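Local coordinates for inorganic pyrophosphatase (Shewanella sp. AS-11, PDB 6LL8), which probably catalyses the manganese-dependent hydrolysis of diphosphate to two phosphates, and here holds the analogue imidodiphosphate among magnesium ions, at residues D202-G216 with R294-Q307. Sequence-based numbering, arbitrary orientation. Where two conformers were deposited one is given.
Sequences DFKDFNMNGNLVGIG and RKKQVVPALQDAFQ. With 2PN (imidodiphosphoric acid), chain I.
R294, at the start of helix 294-307, grips D202 end-on with two nitrogens: NH1 donates to D202 O at 2.9 Å, nearly straight at 172°, and NH2 forms a salt bridge with D202 OD1, meeting it from above the carboxylate plane, the two flat groups being turned 83° against each other. NH1 also reaches I215 O in a weak, bent bond. The arginine turns its other N-H groups to imidodiphosphate because its CG stands opposite the backbone N (chi1 177°) and its chain bends at chi3: NE meets O4 at 2.8 Å and NH2 meets O5 at 3.0 Å. K204, its chain extended beyond CG, passes CD over one guanidinium face and delivers NZ to O1 at 2.7 Å and to O4, while K295 binds O6 through its backbone N and O3 and O6 through NZ. Were R294 an alanine, D202 OD1 would probably lose its charged mate, D202 O its straight N-H bond, and O4 and O5 the donors from the guanidinium.

Away from the ligand the helix packs on the hairpin 203-216. V299 CG2 lies over the F206 ring in a CH-pi contact, and I215 CD1 meets L302 CD1. M208 SD approaches F306 CD2 obliquely at 3.8 Å, a Met-aromatic contact, with V213 CG2 against the same ring. At the type I' turn N209 ND2 donates to F306 O at 2.9 Å, and a water bridges N207 O and Q303 OE1. Hairpin and helix of the DHHA2 domain thus bring three cationic side chains to one anion, whose charge probably offsets the nearness of K204 and R294.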
loop_
_atom_site.group_PDB
_atom_site.type_symbol
_atom_site.label_atom_id
_atom_site.label_comp_id
_atom_site.label_asym_id
_atom_site.label_seq_id
_atom_site.Cartn_x
_atom_site.Cartn_y
_atom_site.Cartn_z
ATOM N N ASP A 202 -4.463 -6.553 3.211
ATOM C CA ASP A 202 -3.394 -5.568 2.973
ATOM C C ASP A 202 -2.079 -6.306 3.069
ATOM O O ASP A 202 -1.285 -6.052 3.992
ATOM C CB ASP A 202 -3.513 -4.423 3.953
ATOM C CG ASP A 202 -2.519 -3.305 3.820
ATOM O OD1 ASP A 202 -1.797 -3.292 2.806
ATOM O OD2 ASP A 202 -2.568 -2.418 4.730
ATOM N N PHE A 203 -1.902 -7.230 2.157
ATOM C CA PHE A 203 -0.840 -8.240 2.187
ATOM C C PHE A 203 0.092 -8.059 1.017
ATOM O O PHE A 203 -0.394 -7.845 -0.101
ATOM C CB PHE A 203 -1.500 -9.620 2.151
ATOM C CG PHE A 203 -0.525 -10.767 2.175
ATOM C CD1 PHE A 203 -0.016 -11.259 0.986
ATOM C CD2 PHE A 203 -0.125 -11.317 3.379
ATOM C CE1 PHE A 203 0.878 -12.312 1.000
ATOM C CE2 PHE A 203 0.802 -12.359 3.381
ATOM C CZ PHE A 203 1.290 -12.836 2.191
ATOM N N LYS A 204 1.388 -8.170 1.274
ATOM C CA LYS A 204 2.412 -8.085 0.235
ATOM C C LYS A 204 3.437 -9.184 0.431
ATOM O O LYS A 204 3.859 -9.447 1.558
ATOM C CB LYS A 204 3.133 -6.744 0.281
ATOM C CG LYS A 204 2.224 -5.560 -0.038
ATOM C CD LYS A 204 2.966 -4.244 0.114
ATOM C CE LYS A 204 2.075 -3.052 -0.212
ATOM N NZ LYS A 204 2.820 -1.794 -0.045
ATOM N N ASP A 205 3.861 -9.772 -0.667
ATOM C CA ASP A 205 5.022 -10.668 -0.708
ATOM C C ASP A 205 6.264 -9.864 -1.063
ATOM O O ASP A 205 6.226 -8.947 -1.909
ATOM C CB ASP A 205 4.831 -11.810 -1.692
ATOM C CG ASP A 205 4.055 -12.987 -1.151
ATOM O OD1 ASP A 205 4.264 -13.329 0.031
ATOM O OD2 ASP A 205 3.256 -13.572 -1.896
ATOM N N PHE A 206 7.359 -10.264 -0.461
ATOM C CA PHE A 206 8.702 -9.700 -0.662
ATOM C C PHE A 206 9.660 -10.832 -0.949
ATOM O O PHE A 206 9.677 -11.831 -0.220
ATOM C CB PHE A 206 9.174 -8.971 0.593
ATOM C CG PHE A 206 8.308 -7.788 0.938
ATOM C CD1 PHE A 206 7.169 -7.947 1.711
ATOM C CD2 PHE A 206 8.589 -6.533 0.430
ATOM C CE1 PHE A 206 6.337 -6.886 1.987
ATOM C CE2 PHE A 206 7.769 -5.460 0.732
ATOM C CZ PHE A 206 6.631 -5.637 1.493
ATOM N N ASN A 207 10.509 -10.631 -1.939
ATOM C CA ASN A 207 11.696 -11.488 -2.154
ATOM C C ASN A 207 12.864 -10.856 -1.408
ATOM O O ASN A 207 13.348 -9.774 -1.822
ATOM C CB ASN A 207 11.978 -11.589 -3.643
ATOM C CG ASN A 207 13.160 -12.456 -3.938
ATOM O OD1 ASN A 207 13.846 -12.899 -3.044
ATOM N ND2 ASN A 207 13.402 -12.662 -5.206
ATOM N N MET A 208 13.260 -11.449 -0.292
ATOM C CA MET A 208 14.374 -10.930 0.534
ATOM C C MET A 208 15.555 -11.894 0.413
ATOM O O MET A 208 15.546 -12.934 1.047
ATOM C CB MET A 208 13.915 -10.759 1.976
ATOM C CG MET A 208 12.779 -9.740 2.079
ATOM S SD MET A 208 12.446 -9.317 3.789
ATOM C CE MET A 208 11.275 -7.984 3.588
ATOM N N ASN A 209 16.469 -11.574 -0.497
ATOM C CA ASN A 209 17.662 -12.411 -0.761
ATOM C C ASN A 209 17.232 -13.853 -1.066
ATOM O O ASN A 209 17.866 -14.793 -0.581
ATOM C CB ASN A 209 18.640 -12.284 0.410
ATOM C CG ASN A 209 20.020 -12.751 0.028
ATOM O OD1 ASN A 209 20.330 -12.832 -1.157
ATOM N ND2 ASN A 209 20.816 -13.076 1.025
ATOM N N GLY A 210 16.223 -14.026 -1.917
ATOM C CA GLY A 210 15.723 -15.332 -2.367
ATOM C C GLY A 210 14.834 -16.031 -1.359
ATOM O O GLY A 210 14.453 -17.148 -1.616
ATOM N N ASN A 211 14.442 -15.353 -0.297
ATOM C CA ASN A 211 13.479 -15.871 0.701
ATOM C C ASN A 211 12.147 -15.155 0.510
ATOM O O ASN A 211 12.129 -13.888 0.516
ATOM C CB ASN A 211 14.023 -15.651 2.103
ATOM C CG ASN A 211 15.351 -16.336 2.296
ATOM O OD1 ASN A 211 15.375 -17.514 2.565
ATOM N ND2 ASN A 211 16.424 -15.588 2.140
ATOM N N LEU A 212 11.076 -15.916 0.366
ATOM C CA LEU A 212 9.756 -15.325 0.124
ATOM C C LEU A 212 9.138 -15.004 1.487
ATOM O O LEU A 212 8.897 -15.928 2.289
ATOM C CB LEU A 212 8.898 -16.247 -0.742
ATOM C CG LEU A 212 7.557 -15.651 -1.148
ATOM C CD1 LEU A 212 7.733 -14.391 -1.979
ATOM C CD2 LEU A 212 6.711 -16.654 -1.898
ATOM N N VAL A 213 8.906 -13.726 1.758
ATOM C CA VAL A 213 8.355 -13.244 3.037
ATOM C C VAL A 213 7.022 -12.545 2.757
ATOM O O VAL A 213 6.981 -11.555 2.019
ATOM C CB VAL A 213 9.355 -12.281 3.688
ATOM C CG1 VAL A 213 8.769 -11.660 4.935
ATOM C CG2 VAL A 213 10.668 -12.978 3.955
ATOM N N GLY A 214 5.949 -13.039 3.339
ATOM C CA GLY A 214 4.659 -12.388 3.247
ATOM C C GLY A 214 4.399 -11.535 4.460
ATOM O O GLY A 214 4.639 -11.992 5.582
ATOM N N ILE A 215 3.922 -10.313 4.254
ATOM C CA ILE A 215 3.617 -9.402 5.378
ATOM C C ILE A 215 2.230 -8.804 5.146
ATOM O O ILE A 215 2.044 -8.077 4.154
ATOM C CB ILE A 215 4.660 -8.285 5.505
ATOM C CG1 ILE A 215 6.084 -8.842 5.491
ATOM C CG2 ILE A 215 4.352 -7.459 6.737
ATOM C CD1 ILE A 215 7.174 -7.803 5.608
ATOM N N GLY A 216 1.312 -9.067 6.050
ATOM C CA GLY A 216 0.023 -8.402 6.073
ATOM C C GLY A 216 -0.008 -7.316 7.116
ATOM O O GLY A 216 0.830 -7.277 8.031
ATOM N N ARG A 294 4.964 -0.198 7.418
ATOM C CA ARG A 294 5.644 -1.392 6.896
ATOM C C ARG A 294 6.871 -0.985 6.091
ATOM O O ARG A 294 7.973 -1.516 6.321
ATOM C CB ARG A 294 4.629 -2.235 6.123
ATOM C CG ARG A 294 5.210 -3.476 5.446
ATOM C CD ARG A 294 4.160 -4.417 4.897
ATOM N NE ARG A 294 3.218 -3.719 4.066
ATOM C CZ ARG A 294 1.944 -4.044 3.875
ATOM N NH1 ARG A 294 1.480 -5.232 4.223
ATOM N NH2 ARG A 294 1.128 -3.163 3.324
ATOM N N LYS A 295 6.742 -0.042 5.157
ATOM C CA LYS A 295 7.885 0.292 4.279
ATOM C C LYS A 295 9.059 0.876 5.079
ATOM O O LYS A 295 10.191 0.675 4.659
ATOM C CB LYS A 295 7.509 1.257 3.145
ATOM C CG LYS A 295 7.226 2.684 3.585
ATOM C CD LYS A 295 7.025 3.669 2.420
ATOM C CE LYS A 295 5.875 3.348 1.498
ATOM N NZ LYS A 295 4.569 3.331 2.206
ATOM N N LYS A 296 8.809 1.592 6.176
ATOM C CA LYS A 296 9.900 2.322 6.849
ATOM C C LYS A 296 10.378 1.605 8.095
ATOM O O LYS A 296 11.569 1.666 8.412
ATOM C CB LYS A 296 9.471 3.749 7.154
ATOM C CG LYS A 296 10.535 4.664 7.681
ATOM C CD LYS A 296 10.063 6.092 7.788
ATOM C CE LYS A 296 11.036 7.027 8.470
ATOM N NZ LYS A 296 12.294 7.141 7.732
ATOM N N GLN A 297 9.492 0.946 8.822
ATOM C CA GLN A 297 9.801 0.406 10.154
ATOM C C GLN A 297 9.850 -1.110 10.185
ATOM O O GLN A 297 10.297 -1.657 11.187
ATOM C CB GLN A 297 8.828 0.927 11.192
ATOM C CG GLN A 297 8.874 2.453 11.350
ATOM C CD GLN A 297 7.782 2.922 12.264
ATOM O OE1 GLN A 297 6.595 2.901 11.923
ATOM N NE2 GLN A 297 8.152 3.311 13.469
ATOM N N VAL A 298 9.350 -1.798 9.180
ATOM C CA VAL A 298 9.280 -3.273 9.188
ATOM C C VAL A 298 10.220 -3.842 8.138
ATOM O O VAL A 298 11.065 -4.688 8.450
ATOM C CB VAL A 298 7.831 -3.740 9.011
ATOM C CG1 VAL A 298 7.732 -5.246 8.861
ATOM C CG2 VAL A 298 6.966 -3.277 10.166
ATOM N N VAL A 299 10.049 -3.443 6.884
ATOM C CA VAL A 299 10.790 -4.044 5.757
ATOM C C VAL A 299 12.293 -3.808 5.838
ATOM O O VAL A 299 13.051 -4.760 5.594
ATOM C CB VAL A 299 10.162 -3.604 4.452
ATOM C CG1 VAL A 299 11.022 -3.897 3.240
ATOM C CG2 VAL A 299 8.800 -4.265 4.281
ATOM N N PRO A 300 12.800 -2.573 6.052
ATOM C CA PRO A 300 14.243 -2.375 5.919
ATOM C C PRO A 300 15.074 -3.298 6.805
ATOM O O PRO A 300 16.031 -3.925 6.335
ATOM C CB PRO A 300 14.441 -0.892 6.249
ATOM C CG PRO A 300 13.137 -0.268 5.867
ATOM C CD PRO A 300 12.099 -1.295 6.272
ATOM N N ALA A 301 14.718 -3.387 8.068
ATOM C CA ALA A 301 15.518 -4.191 9.011
ATOM C C ALA A 301 15.403 -5.665 8.652
ATOM O O ALA A 301 16.353 -6.402 8.856
ATOM C CB ALA A 301 15.099 -3.946 10.439
ATOM N N LEU A 302 14.238 -6.099 8.186
ATOM C CA LEU A 302 14.082 -7.518 7.779
ATOM C C LEU A 302 14.948 -7.794 6.560
ATOM O O LEU A 302 15.646 -8.818 6.515
ATOM C CB LEU A 302 12.654 -7.880 7.400
ATOM C CG LEU A 302 11.672 -8.103 8.527
ATOM C CD1 LEU A 302 10.288 -8.212 7.937
ATOM C CD2 LEU A 302 11.998 -9.357 9.316
ATOM N N GLN A 303 14.872 -6.917 5.563
ATOM C CA GLN A 303 15.608 -7.146 4.301
ATOM C C GLN A 303 17.097 -7.173 4.630
ATOM O O GLN A 303 17.826 -8.048 4.137
ATOM C CB GLN A 303 15.212 -6.117 3.235
ATOM C CG GLN A 303 15.907 -6.417 1.923
ATOM C CD GLN A 303 15.129 -5.861 0.783
ATOM O OE1 GLN A 303 13.916 -6.107 0.703
ATOM N NE2 GLN A 303 15.853 -5.121 -0.067
ATOM N N ASP A 304 17.552 -6.264 5.464
ATOM C CA ASP A 304 18.984 -6.213 5.798
ATOM C C ASP A 304 19.374 -7.503 6.530
ATOM O O ASP A 304 20.496 -8.002 6.263
ATOM C CB ASP A 304 19.306 -4.953 6.582
ATOM C CG ASP A 304 19.269 -3.661 5.798
ATOM O OD1 ASP A 304 19.279 -3.700 4.521
ATOM O OD2 ASP A 304 19.185 -2.627 6.474
ATOM N N ALA A 305 18.497 -8.052 7.383
ATOM C CA ALA A 305 18.785 -9.279 8.161
ATOM C C ALA A 305 18.911 -10.492 7.240
ATOM O O ALA A 305 19.702 -11.387 7.546
ATOM C CB ALA A 305 17.756 -9.595 9.214
ATOM N N PHE A 306 18.119 -10.555 6.187
ATOM C CA PHE A 306 18.214 -11.640 5.192
ATOM C C PHE A 306 19.439 -11.458 4.287
ATOM O O PHE A 306 19.855 -12.466 3.729
ATOM C CB PHE A 306 16.949 -11.687 4.343
ATOM C CG PHE A 306 15.789 -12.400 4.976
ATOM C CD1 PHE A 306 15.725 -13.785 4.956
ATOM C CD2 PHE A 306 14.739 -11.716 5.549
ATOM C CE1 PHE A 306 14.641 -14.445 5.504
ATOM C CE2 PHE A 306 13.653 -12.386 6.082
ATOM C CZ PHE A 306 13.615 -13.752 6.077
ATOM N N GLN A 307 19.930 -10.223 4.089
ATOM C CA GLN A 307 21.024 -9.937 3.126
ATOM C C GLN A 307 22.341 -10.338 3.787
ATOM O O GLN A 307 23.288 -10.684 3.054
ATOM C CB GLN A 307 21.054 -8.458 2.704
ATOM C CG GLN A 307 21.540 -8.236 1.275
ATOM C CD GLN A 307 20.548 -8.687 0.219
ATOM O OE1 GLN A 307 19.377 -8.291 0.210
ATOM N NE2 GLN A 307 21.023 -9.509 -0.706
HETATM P P1 2PN I . 1.861 1.442 0.934
HETATM O O1 2PN I . 1.485 0.567 -0.259
HETATM O O2 2PN I . 0.745 1.551 1.939
HETATM O O3 2PN I . 2.363 2.798 0.477
HETATM N N1 2PN I . 3.130 0.702 1.676
HETATM P P2 2PN I . 3.343 -0.092 3.107
HETATM O O4 2PN I . 3.992 -1.415 2.713
HETATM O O5 2PN I . 1.983 -0.316 3.733
HETATM O O6 2PN I . 4.253 0.751 3.967
HETATM O O HOH W 1 12.082 -7.348 -0.846
HETATM O O HOH W 2 16.488 -8.520 -1.338
HETATM O O HOH W 3 19.152 -15.099 3.589
#